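Local coordinates for small archaeal modifier protein 1 (Haloferax volcanii DS2, PDB 4HRO) that serves as a ubiquitin-like modifier joined through its C-terminal glycine to lysines of target proteins and as a sulfur carrier in molybdenum cofactor biosynthesis, at residues 25-38 against 69-83. Sequence-based numbering, arbitrary orientation.
Sequences VDGDATVGDALDAL and AALGEATAAGDELAL. With CA (calcium ion), chain D; CA (calcium ion), chain C.
L71 and V31 meet where a turn of 69-83 receives the start of helix 31-38, an example of a loop satisfying the amide N-H groups of a helix's first turn. The L71 carbonyl takes G32 N in its plane, on a lone pair (O to N 2.8 Å), while L71 CD2 lies against V31 CG1 and L35 CD2. Next, E73 O accepts from V31 N, tilted 19° from the carbonyl plane. The capping box of T30 and D33 completes the helix start. T75 then divides its branches: OG1, lying between backbone N and carbonyl carbon (chi1 62°), donates to A29 O at 2.8 Å from above the carbonyl plane and accepts from a calcium-bound water, whereas CG2 packs 3.8 Å from V31 CG2. Replacing T75 by an alanine would remove OG1 and CG2 and is likely to cost A29 O its hydroxyl donor, deprive that water of one acceptor and open a gap beside V31. Farther on, L81 CD1 touches A34 CB (3.7 Å), and L83 CD2 reaches both L35 CD1 and L38 CD2, joining the core that W6 and V62 extend. The helix packed across a mixed sheet, with strand 80-84 beside strand 2-8, is the beta-grasp fold of ubiquitin-like ThiS relatives, here with a calcium ion joining two loops through G27 O and T75 O.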
ATOM      1  N   VAL A  25      -3.759 -11.244  -2.110  1.00  9.23           N
ATOM      2  CA  VAL A  25      -5.093 -10.654  -1.970  1.00  9.58           C
ATOM      3  C   VAL A  25      -6.119 -11.329  -2.883  1.00  9.33           C
ATOM      4  O   VAL A  25      -5.773 -12.145  -3.729  1.00  9.69           O
ATOM      5  CB  VAL A  25      -5.039  -9.133  -2.245  1.00  9.88           C
ATOM      6  CG1 VAL A  25      -4.138  -8.435  -1.225  1.00 12.11           C
ATOM      7  CG2 VAL A  25      -4.563  -8.859  -3.657  1.00 11.03           C
ATOM      8  N   ASP A  26      -7.400 -11.003  -2.694  0.80  9.14           N
ATOM      9  CA  ASP A  26      -8.452 -11.603  -3.517  0.80  9.43           C
ATOM     10  C   ASP A  26      -8.367 -11.188  -4.976  0.80  9.61           C
ATOM     11  O   ASP A  26      -7.715 -10.194  -5.333  0.80  9.52           O
ATOM     12  CB  ASP A  26      -9.861 -11.246  -3.003  0.80 10.12           C
ATOM     13  CG  ASP A  26     -10.315 -12.107  -1.866  0.80 11.86           C
ATOM     14  OD1 ASP A  26      -9.580 -13.012  -1.448  0.80 13.25           O
ATOM     15  OD2 ASP A  26     -11.434 -11.843  -1.398  0.80 11.89           O
ATOM     16  N   GLY A  27      -9.046 -11.963  -5.802  1.00 10.54           N
ATOM     17  CA  GLY A  27      -9.062 -11.746  -7.236  1.00 10.71           C
ATOM     18  C   GLY A  27      -9.577 -10.404  -7.676  1.00 10.66           C
ATOM     19  O   GLY A  27      -9.074  -9.865  -8.632  1.00 10.64           O
ATOM     20  N   ASP A  28     -10.568  -9.858  -6.972  1.00 10.84           N
ATOM     21  CA  ASP A  28     -11.100  -8.534  -7.267  1.00 11.25           C
ATOM     22  C   ASP A  28     -10.682  -7.521  -6.201  1.00 10.07           C
ATOM     23  O   ASP A  28     -11.309  -6.481  -6.068  1.00 11.23           O
ATOM     24  CB  ASP A  28     -12.628  -8.586  -7.407  1.00 12.49           C
ATOM     25  CG  ASP A  28     -13.087  -9.267  -8.699  1.00 15.39           C
ATOM     26  OD1 ASP A  28     -12.279  -9.477  -9.629  1.00 17.06           O
ATOM     27  OD2 ASP A  28     -14.288  -9.595  -8.791  1.00 19.92           O
ATOM     28  N   ALA A  29      -9.590  -7.786  -5.483  1.00  9.31           N
ATOM     29  CA  ALA A  29      -9.070  -6.810  -4.516  1.00  8.81           C
ATOM     30  C   ALA A  29      -8.689  -5.529  -5.219  1.00  6.97           C
ATOM     31  O   ALA A  29      -8.039  -5.551  -6.260  1.00  7.89           O
ATOM     32  CB  ALA A  29      -7.856  -7.361  -3.792  1.00  9.43           C
ATOM     33  N   THR A  30      -9.057  -4.412  -4.622  1.00  6.69           N
ATOM     34  CA  THR A  30      -8.640  -3.113  -5.132  1.00  6.51           C
ATOM     35  C   THR A  30      -7.261  -2.748  -4.596  1.00  5.63           C
ATOM     36  O   THR A  30      -6.716  -3.405  -3.709  1.00  6.05           O
ATOM     37  CB  THR A  30      -9.625  -2.042  -4.688  1.00  7.19           C
ATOM     38  OG1 THR A  30      -9.590  -1.988  -3.261  1.00  7.63           O
ATOM     39  CG2 THR A  30     -11.029  -2.334  -5.189  1.00  8.70           C
ATOM     40  N   VAL A  31      -6.716  -1.659  -5.106  1.00  5.77           N
ATOM     41  CA  VAL A  31      -5.506  -1.104  -4.553  1.00  5.61           C
ATOM     42  C   VAL A  31      -5.668  -0.813  -3.061  1.00  5.72           C
ATOM     43  O   VAL A  31      -4.768  -1.091  -2.259  1.00  5.52           O
ATOM     44  CB  VAL A  31      -5.083   0.156  -5.360  1.00  6.17           C
ATOM     45  CG1 VAL A  31      -3.996   0.925  -4.631  1.00  7.36           C
ATOM     46  CG2 VAL A  31      -4.640  -0.244  -6.781  1.00  7.63           C
ATOM     47  N   GLY A  32      -6.816  -0.263  -2.678  1.00  5.92           N
ATOM     48  CA  GLY A  32      -7.133  -0.037  -1.279  1.00  6.00           C
ATOM     49  C   GLY A  32      -7.146  -1.313  -0.440  1.00  5.62           C
ATOM     50  O   GLY A  32      -6.659  -1.336   0.694  1.00  5.80           O
ATOM     51  N   ASP A  33      -7.689  -2.389  -0.995  1.00  5.69           N
ATOM     52  CA  ASP A  33      -7.640  -3.674  -0.318  1.00  6.16           C
ATOM     53  C   ASP A  33      -6.192  -4.158  -0.171  1.00  5.75           C
ATOM     54  O   ASP A  33      -5.809  -4.682   0.882  1.00  5.98           O
ATOM     55  CB  ASP A  33      -8.439  -4.736  -1.069  1.00  6.98           C
ATOM     56  CG  ASP A  33      -9.924  -4.474  -1.099  1.00  7.69           C
ATOM     57  OD1 ASP A  33     -10.457  -3.859  -0.158  1.00  9.77           O
ATOM     58  OD2 ASP A  33     -10.553  -4.896  -2.078  1.00  9.19           O
ATOM     59  N   ALA A  34      -5.370  -3.972  -1.203  1.00  5.51           N
ATOM     60  CA  ALA A  34      -3.951  -4.347  -1.112  1.00  5.43           C
ATOM     61  C   ALA A  34      -3.210  -3.484  -0.075  1.00  5.39           C
ATOM     62  O   ALA A  34      -2.316  -3.981   0.626  1.00  5.63           O
ATOM     63  CB  ALA A  34      -3.276  -4.243  -2.476  1.00  6.13           C
ATOM     64  N   LEU A  35      -3.601  -2.215   0.046  1.00  5.05           N
ATOM     65  CA  LEU A  35      -3.027  -1.344   1.060  1.00  5.45           C
ATOM     66  C   LEU A  35      -3.418  -1.806   2.470  1.00  5.36           C
ATOM     67  O   LEU A  35      -2.597  -1.822   3.384  1.00  5.60           O
ATOM     68  CB  LEU A  35      -3.463   0.094   0.782  1.00  5.09           C
ATOM     69  CG  LEU A  35      -2.960   1.156   1.743  1.00  6.28           C
ATOM     70  CD1 LEU A  35      -1.433   1.163   1.856  1.00  7.64           C
ATOM     71  CD2 LEU A  35      -3.491   2.521   1.311  1.00  7.65           C
ATOM     72  N   ASP A  36      -4.669  -2.209   2.639  1.00  5.67           N
ATOM     73  CA  ASP A  36      -5.117  -2.756   3.916  1.00  6.07           C
ATOM     74  C   ASP A  36      -4.393  -4.058   4.249  1.00  5.29           C
ATOM     75  O   ASP A  36      -4.109  -4.326   5.420  1.00  5.82           O
ATOM     76  CB  ASP A  36      -6.624  -2.987   3.902  1.00  5.88           C
ATOM     77  CG  ASP A  36      -7.436  -1.707   4.126  1.00  6.52           C
ATOM     78  OD1 ASP A  36      -6.851  -0.639   4.451  1.00  7.30           O
ATOM     79  OD2 ASP A  36      -8.677  -1.793   3.970  1.00  6.60           O
ATOM     80  N   ALA A  37      -4.063  -4.860   3.237  1.00  5.98           N
ATOM     81  CA  ALA A  37      -3.264  -6.075   3.469  1.00  6.32           C
ATOM     82  C   ALA A  37      -1.854  -5.714   3.948  1.00  6.55           C
ATOM     83  O   ALA A  37      -1.326  -6.354   4.857  1.00  6.99           O
ATOM     84  CB  ALA A  37      -3.219  -6.937   2.212  1.00  7.33           C
ATOM     85  N   LEU A  38      -1.256  -4.681   3.359  1.00  5.83           N
ATOM     86  CA  LEU A  38       0.044  -4.197   3.807  1.00  6.28           C
ATOM     87  C   LEU A  38      -0.012  -3.763   5.270  1.00  5.92           C
ATOM     88  O   LEU A  38       0.853  -4.103   6.071  1.00  5.96           O
ATOM     89  CB  LEU A  38       0.486  -3.029   2.931  1.00  6.28           C
ATOM     90  CG  LEU A  38       1.668  -2.207   3.442  1.00  7.15           C
ATOM     91  CD1 LEU A  38       2.952  -3.018   3.530  1.00  9.50           C
ATOM     92  CD2 LEU A  38       1.873  -1.007   2.544  1.00  8.69           C
ATOM     93  N   ALA A  69      -2.287   5.669  -8.731  1.00  9.21           N
ATOM     94  CA  ALA A  69      -3.491   4.852  -8.654  1.00  9.44           C
ATOM     95  C   ALA A  69      -4.400   5.317  -7.528  1.00  9.46           C
ATOM     96  O   ALA A  69      -3.938   5.579  -6.408  1.00 11.01           O
ATOM     97  CB  ALA A  69      -3.120   3.403  -8.460  1.00 10.53           C
ATOM     98  N   ALA A  70      -5.693   5.396  -7.823  1.00  8.72           N
ATOM     99  CA  ALA A  70      -6.720   5.606  -6.825  1.00  8.46           C
ATOM    100  C   ALA A  70      -7.005   4.283  -6.129  1.00  8.00           C
ATOM    101  O   ALA A  70      -6.793   3.193  -6.694  1.00  7.92           O
ATOM    102  CB  ALA A  70      -7.978   6.161  -7.471  1.00  9.52           C
ATOM    103  N   LEU A  71      -7.513   4.369  -4.905  1.00  8.09           N
ATOM    104  CA  LEU A  71      -7.678   3.172  -4.087  1.00  7.90           C
ATOM    105  C   LEU A  71      -8.719   2.207  -4.657  1.00  8.03           C
ATOM    106  O   LEU A  71      -8.673   1.016  -4.385  1.00  8.06           O
ATOM    107  CB  LEU A  71      -7.994   3.515  -2.626  1.00  8.57           C
ATOM    108  CG  LEU A  71      -6.889   4.214  -1.825  1.00  9.41           C
ATOM    109  CD1 LEU A  71      -7.246   4.231  -0.351  1.00 12.62           C
ATOM    110  CD2 LEU A  71      -5.537   3.591  -2.017  1.00 10.26           C
ATOM    111  N   GLY A  72      -9.667   2.696  -5.451  1.00  8.52           N
ATOM    112  CA  GLY A  72     -10.656   1.819  -6.078  1.00  9.51           C
ATOM    113  C   GLY A  72     -10.200   1.070  -7.314  1.00  9.30           C
ATOM    114  O   GLY A  72     -10.955   0.250  -7.847  1.00 10.55           O
ATOM    115  N   GLU A  73      -8.987   1.332  -7.793  1.00  8.89           N
ATOM    116  CA  GLU A  73      -8.498   0.644  -8.986  1.00  9.34           C
ATOM    117  C   GLU A  73      -8.211  -0.823  -8.730  1.00  8.37           C
ATOM    118  O   GLU A  73      -8.006  -1.248  -7.600  1.00  7.47           O
ATOM    119  CB  GLU A  73      -7.262   1.349  -9.553  1.00 10.08           C
ATOM    120  CG  GLU A  73      -7.599   2.704 -10.177  1.00 11.69           C
ATOM    121  CD  GLU A  73      -6.397   3.489 -10.647  1.00 12.30           C
ATOM    122  OE1 GLU A  73      -6.480   4.727 -10.540  1.00 12.58           O
ATOM    123  OE2 GLU A  73      -5.402   2.887 -11.140  1.00 13.88           O
ATOM    124  N   ALA A  74      -8.207  -1.596  -9.807  1.00  8.42           N
ATOM    125  CA  ALA A  74      -7.940  -3.021  -9.751  1.00  8.05           C
ATOM    126  C   ALA A  74      -6.482  -3.324  -9.426  1.00  7.89           C
ATOM    127  O   ALA A  74      -5.615  -2.465  -9.532  1.00  8.66           O
ATOM    128  CB  ALA A  74      -8.318  -3.666 -11.086  1.00  9.30           C
ATOM    129  N   THR A  75      -6.254  -4.557  -9.005  1.00  7.29           N
ATOM    130  CA  THR A  75      -4.915  -5.099  -8.868  1.00  7.19           C
ATOM    131  C   THR A  75      -4.853  -6.427  -9.598  1.00  7.40           C
ATOM    132  O   THR A  75      -5.880  -7.037  -9.902  1.00  7.74           O
ATOM    133  CB  THR A  75      -4.509  -5.330  -7.392  1.00  6.99           C
ATOM    134  OG1 THR A  75      -5.374  -6.299  -6.784  1.00  7.27           O
ATOM    135  CG2 THR A  75      -4.504  -4.041  -6.614  1.00  7.16           C
ATOM    136  N   ALA A  76      -3.641  -6.909  -9.830  1.00  7.77           N
ATOM    137  CA  ALA A  76      -3.429  -8.187 -10.494  1.00  8.56           C
ATOM    138  C   ALA A  76      -2.165  -8.851  -9.978  1.00  8.14           C
ATOM    139  O   ALA A  76      -1.242  -8.193  -9.518  1.00  7.35           O
ATOM    140  CB  ALA A  76      -3.354  -7.983 -11.998  1.00 10.55           C
ATOM    141  N   ALA A  77      -2.126 -10.170 -10.096  1.00  8.39           N
ATOM    142  CA  ALA A  77      -0.947 -10.944  -9.765  1.00  8.40           C
ATOM    143  C   ALA A  77       0.283 -10.361 -10.432  1.00  8.64           C
ATOM    144  O   ALA A  77       0.254 -10.003 -11.608  1.00  9.58           O
ATOM    145  CB  ALA A  77      -1.144 -12.383 -10.190  1.00  9.72           C
ATOM    146  N   GLY A  78       1.349 -10.243  -9.647  1.00  8.59           N
ATOM    147  CA  GLY A  78       2.614  -9.715 -10.141  1.00  9.19           C
ATOM    148  C   GLY A  78       2.739  -8.203 -10.051  1.00  8.43           C
ATOM    149  O   GLY A  78       3.777  -7.649 -10.410  1.00  9.58           O
ATOM    150  N   ASP A  79       1.715  -7.499  -9.566  1.00  7.55           N
ATOM    151  CA  ASP A  79       1.771  -6.045  -9.511  1.00  7.19           C
ATOM    152  C   ASP A  79       2.913  -5.568  -8.610  1.00  6.55           C
ATOM    153  O   ASP A  79       3.267  -6.206  -7.612  1.00  7.20           O
ATOM    154  CB  ASP A  79       0.471  -5.440  -8.975  1.00  8.02           C
ATOM    155  CG  ASP A  79      -0.600  -5.246 -10.016  1.00  9.09           C
ATOM    156  OD1 ASP A  79      -0.372  -5.441 -11.221  1.00  9.96           O
ATOM    157  OD2 ASP A  79      -1.708  -4.866  -9.580  1.00 10.21           O
ATOM    158  N   GLU A  80       3.460  -4.421  -8.989  1.00  6.46           N
ATOM    159  CA  GLU A  80       4.451  -3.674  -8.252  1.00  6.02           C
ATOM    160  C   GLU A  80       3.766  -2.420  -7.731  1.00  5.75           C
ATOM    161  O   GLU A  80       3.519  -1.465  -8.491  1.00  6.81           O
ATOM    162  CB  GLU A  80       5.614  -3.315  -9.180  1.00  5.94           C
ATOM    163  CG  GLU A  80       6.323  -4.562  -9.660  1.00  7.07           C
ATOM    164  CD  GLU A  80       7.344  -4.329 -10.750  1.00  6.77           C
ATOM    165  OE1 GLU A  80       7.396  -3.261 -11.368  1.00  8.80           O
ATOM    166  OE2 GLU A  80       8.128  -5.235 -11.058  1.00 10.94           O
ATOM    167  N   LEU A  81       3.425  -2.426  -6.448  1.00  5.35           N
ATOM    168  CA  LEU A  81       2.744  -1.308  -5.807  1.00  5.24           C
ATOM    169  C   LEU A  81       3.772  -0.521  -5.025  1.00  5.51           C
ATOM    170  O   LEU A  81       4.703  -1.097  -4.465  1.00  5.96           O
ATOM    171  CB  LEU A  81       1.635  -1.835  -4.877  1.00  5.49           C
ATOM    172  CG  LEU A  81       0.638  -2.801  -5.540  1.00  6.14           C
ATOM    173  CD1 LEU A  81      -0.390  -3.276  -4.504  1.00  8.01           C
ATOM    174  CD2 LEU A  81      -0.031  -2.208  -6.759  1.00  8.51           C
ATOM    175  N   ALA A  82       3.616   0.790  -4.959  1.00  5.54           N
ATOM    176  CA  ALA A  82       4.562   1.646  -4.235  1.00  6.36           C
ATOM    177  C   ALA A  82       3.811   2.648  -3.385  1.00  6.10           C
ATOM    178  O   ALA A  82       2.780   3.198  -3.808  1.00  6.51           O
ATOM    179  CB  ALA A  82       5.517   2.362  -5.185  1.00  7.20           C
ATOM    180  N   LEU A  83       4.341   2.906  -2.199  1.00  6.09           N
ATOM    181  CA  LEU A  83       3.747   3.813  -1.250  1.00  6.38           C
ATOM    182  C   LEU A  83       4.796   4.826  -0.819  1.00  7.03           C
ATOM    183  O   LEU A  83       5.775   4.471  -0.127  1.00  7.09           O
ATOM    184  CB  LEU A  83       3.241   3.027  -0.044  1.00  7.19           C
ATOM    185  CG  LEU A  83       2.340   3.767   0.938  1.00  7.92           C
ATOM    186  CD1 LEU A  83       1.049   4.181   0.282  1.00  9.23           C
ATOM    187  CD2 LEU A  83       2.036   2.910   2.152  1.00  9.02           C
TER
HETATM  188 CA    CA D 102      -7.841  -8.317  -9.826  1.00  9.28          CA
HETATM  189 CA    CA C 101       9.321  -4.080 -12.766  1.00  7.15          CA
HETATM  190  O   HOH W   1      -6.633  -8.685  -7.686  1.00  9.24           O
HETATM  191  O   HOH W   2     -10.058  -8.396 -10.825  1.00 13.80           O
HETATM  192  O   HOH W   3      -8.750  -6.408  -8.701  1.00  8.88           O
HETATM  193  O   HOH W   4       8.549  -2.308 -14.176  1.00 10.11           O
HETATM  194  O   HOH W   5      -6.965 -10.202 -10.923  1.00 13.36           O
HETATM  195  O   HOH W   6      -7.745  -7.269 -11.974  1.00 11.67           O